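Local structure of lysozyme inhibitor LprI-like N-terminal domain-containing protein (Burkholderia thailandensis, 6AR7) at residues F162-Y167 / D208-R213. The protein is of unknown function but may act as a lysozyme inhibitor of the LprI type. Residues are numbered along the deposited sequence; the frame is centred on the assembly and turned at random.
Sequences FDMNRY and DLIGAR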
loop_
_atom_site.group_PDB
_atom_site.type_symbol
_atom_site.label_atom_id
_atom_site.label_comp_id
_atom_site.label_asym_id
_atom_site.label_seq_id
_atom_site.Cartn_x
_atom_site.Cartn_y
_atom_site.Cartn_z
ATOM N N PHE A 162 6.293 -16.867 1.915
ATOM C CA PHE A 162 7.087 -17.436 2.999
ATOM C C PHE A 162 7.727 -16.334 3.841
ATOM O O PHE A 162 7.720 -16.394 5.076
ATOM C CB PHE A 162 8.156 -18.366 2.426
ATOM C CG PHE A 162 8.972 -19.063 3.473
ATOM C CD1 PHE A 162 8.528 -20.253 4.036
ATOM C CD2 PHE A 162 10.174 -18.520 3.911
ATOM C CE1 PHE A 162 9.274 -20.899 5.011
ATOM C CE2 PHE A 162 10.917 -19.155 4.890
ATOM C CZ PHE A 162 10.463 -20.351 5.436
ATOM N N ASP A 163 8.309 -15.331 3.185
ATOM C CA ASP A 163 8.925 -14.222 3.908
ATOM C C ASP A 163 7.892 -13.420 4.684
ATOM O O ASP A 163 8.137 -13.009 5.824
ATOM C CB ASP A 163 9.667 -13.309 2.937
ATOM C CG ASP A 163 11.043 -13.838 2.577
ATOM O OD1 ASP A 163 11.491 -14.828 3.206
ATOM O OD2 ASP A 163 11.686 -13.241 1.687
HETATM N N MSE A 164 6.735 -13.185 4.083
HETATM C CA MSE A 164 5.696 -12.419 4.746
HETATM C C MSE A 164 5.293 -13.068 6.060
HETATM O O MSE A 164 5.247 -12.410 7.087
HETATM C CB MSE A 164 4.478 -12.285 3.856
HETATM C CG MSE A 164 3.673 -11.057 4.181
HETATM SE SE MSE A 164 1.949 -11.111 3.288
HETATM C CE MSE A 164 1.202 -12.705 4.140
ATOM N N ASN A 165 5.001 -14.369 6.022
ATOM C CA ASN A 165 4.563 -15.036 7.241
ATOM C C ASN A 165 5.694 -15.112 8.257
ATOM O O ASN A 165 5.444 -15.048 9.465
ATOM C CB ASN A 165 3.981 -16.408 6.907
ATOM C CG ASN A 165 2.662 -16.290 6.146
ATOM O OD1 ASN A 165 1.815 -15.462 6.500
ATOM N ND2 ASN A 165 2.489 -17.096 5.095
ATOM N N ARG A 166 6.934 -15.212 7.781
ATOM C CA ARG A 166 8.096 -15.168 8.661
ATOM C C ARG A 166 8.176 -13.839 9.406
ATOM O O ARG A 166 8.328 -13.803 10.633
ATOM C CB ARG A 166 9.354 -15.401 7.837
ATOM C CG ARG A 166 10.616 -15.396 8.619
ATOM C CD ARG A 166 11.693 -16.105 7.834
ATOM N NE ARG A 166 12.262 -15.290 6.767
ATOM C CZ ARG A 166 13.254 -14.425 6.951
ATOM N NH1 ARG A 166 13.775 -14.255 8.163
ATOM N NH2 ARG A 166 13.728 -13.733 5.925
ATOM N N TYR A 167 8.117 -12.729 8.680
ATOM C CA TYR A 167 8.166 -11.445 9.367
ATOM C C TYR A 167 6.882 -11.171 10.141
ATOM O O TYR A 167 6.931 -10.522 11.189
ATOM C CB TYR A 167 8.481 -10.321 8.377
ATOM C CG TYR A 167 9.940 -10.341 8.006
ATOM C CD1 TYR A 167 10.907 -9.946 8.925
ATOM C CD2 TYR A 167 10.366 -10.787 6.751
ATOM C CE1 TYR A 167 12.254 -9.974 8.610
ATOM C CE2 TYR A 167 11.716 -10.811 6.423
ATOM C CZ TYR A 167 12.655 -10.403 7.360
ATOM O OH TYR A 167 13.993 -10.421 7.051
ATOM N N ASP A 208 4.676 -8.599 -6.364
ATOM C CA ASP A 208 5.142 -7.332 -5.797
ATOM C C ASP A 208 4.210 -6.808 -4.708
ATOM O O ASP A 208 4.677 -6.159 -3.765
ATOM C CB ASP A 208 5.321 -6.298 -6.906
ATOM C CG ASP A 208 6.500 -6.628 -7.812
ATOM O OD1 ASP A 208 7.406 -7.361 -7.343
ATOM O OD2 ASP A 208 6.523 -6.158 -8.976
ATOM N N LEU A 209 2.903 -7.075 -4.812
ATOM C CA LEU A 209 1.996 -6.761 -3.713
ATOM C C LEU A 209 2.437 -7.452 -2.433
ATOM O O LEU A 209 2.460 -6.836 -1.359
ATOM C CB LEU A 209 0.563 -7.180 -4.046
ATOM C CG LEU A 209 -0.332 -6.276 -4.890
ATOM C CD1 LEU A 209 -1.639 -7.013 -5.227
ATOM C CD2 LEU A 209 -0.592 -4.913 -4.219
ATOM N N ILE A 210 2.762 -8.748 -2.523
ATOM C CA ILE A 210 3.238 -9.477 -1.341
ATOM C C ILE A 210 4.587 -8.933 -0.884
ATOM O O ILE A 210 4.817 -8.734 0.316
ATOM C CB ILE A 210 3.328 -10.989 -1.622
ATOM C CG1 ILE A 210 1.987 -11.545 -2.114
ATOM C CG2 ILE A 210 3.784 -11.724 -0.365
ATOM C CD1 ILE A 210 2.071 -12.961 -2.700
ATOM N N GLY A 211 5.508 -8.709 -1.827
ATOM C CA GLY A 211 6.823 -8.209 -1.451
ATOM C C GLY A 211 6.747 -6.869 -0.738
ATOM O O GLY A 211 7.517 -6.604 0.187
ATOM N N ALA A 212 5.801 -6.011 -1.151
ATOM C CA ALA A 212 5.599 -4.738 -0.462
ATOM C C ALA A 212 5.120 -4.958 0.967
ATOM O O ALA A 212 5.587 -4.285 1.893
ATOM C CB ALA A 212 4.600 -3.866 -1.219
ATOM N N ARG A 213 4.206 -5.914 1.171
ATOM C CA ARG A 213 3.776 -6.216 2.528
ATOM C C ARG A 213 4.917 -6.830 3.346
ATOM O O ARG A 213 5.052 -6.536 4.540
ATOM C CB ARG A 213 2.551 -7.135 2.496
ATOM C CG ARG A 213 1.905 -7.363 3.877
ATOM C CD ARG A 213 1.504 -6.053 4.536
ATOM N NE ARG A 213 0.711 -6.274 5.754
ATOM C CZ ARG A 213 0.367 -5.310 6.610
ATOM N NH1 ARG A 213 0.747 -4.063 6.381
ATOM N NH2 ARG A 213 -0.356 -5.587 7.696
#
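The selenium of Met164, a selenomethionine in this model, does most of the touching here: it sits against the aliphatic base of Arg213, with SE 3.8 Å from Arg213 CG and 4.1 Å from Arg213 CB. The two chains lie at a slant to each other, and one carbon further back Met164 CG also meets Arg213 CG, at 4.1 Å. Met164 reaches across nearly extended as far as SE, its CG swung opposite the backbone N (chi1 -154°); the turn at chi3 (63°) then carries the methyl CE away from 208-213, so that the selenium itself presents the contact surface. From one helical turn earlier, Ile210 offers its CG2 branch to the same atom, 4.1 Å from Met164 SE. The contact is apolar throughout, selenium against methyl and methylene carbons.

The segments belong to helices 155-174 and 203-223, the first and last of a three-helix up-down-up arrangement, and they run in broadly the same direction; the antiparallel middle member, helix 180-197, packs on Met164 through Gln187 and Trp190, and Trp190 touches Arg213 as well. At Met164 and Arg213 the backbones come within 6.9 Å, CA to CA.

Arg213 divides its work. A kink at chi2 (57°) turns the chain beyond CG away from Met164, and the buried guanidinium finds its polar partners elsewhere: NH1 forms a salt bridge with Glu93 of helix 73-101, whose Trp89 and Leu96 also touch this side chain, while NE is hydrogen-bonded to Gln187 OE1. Those bonds should help fix the methylenes that meet the selenium. Further along helix 203-223, Met164 packs on Val214 and Leu217, and Ile210 in turn packs on Ala160 and on Cys157, which is disulfide-bonded to Cys151.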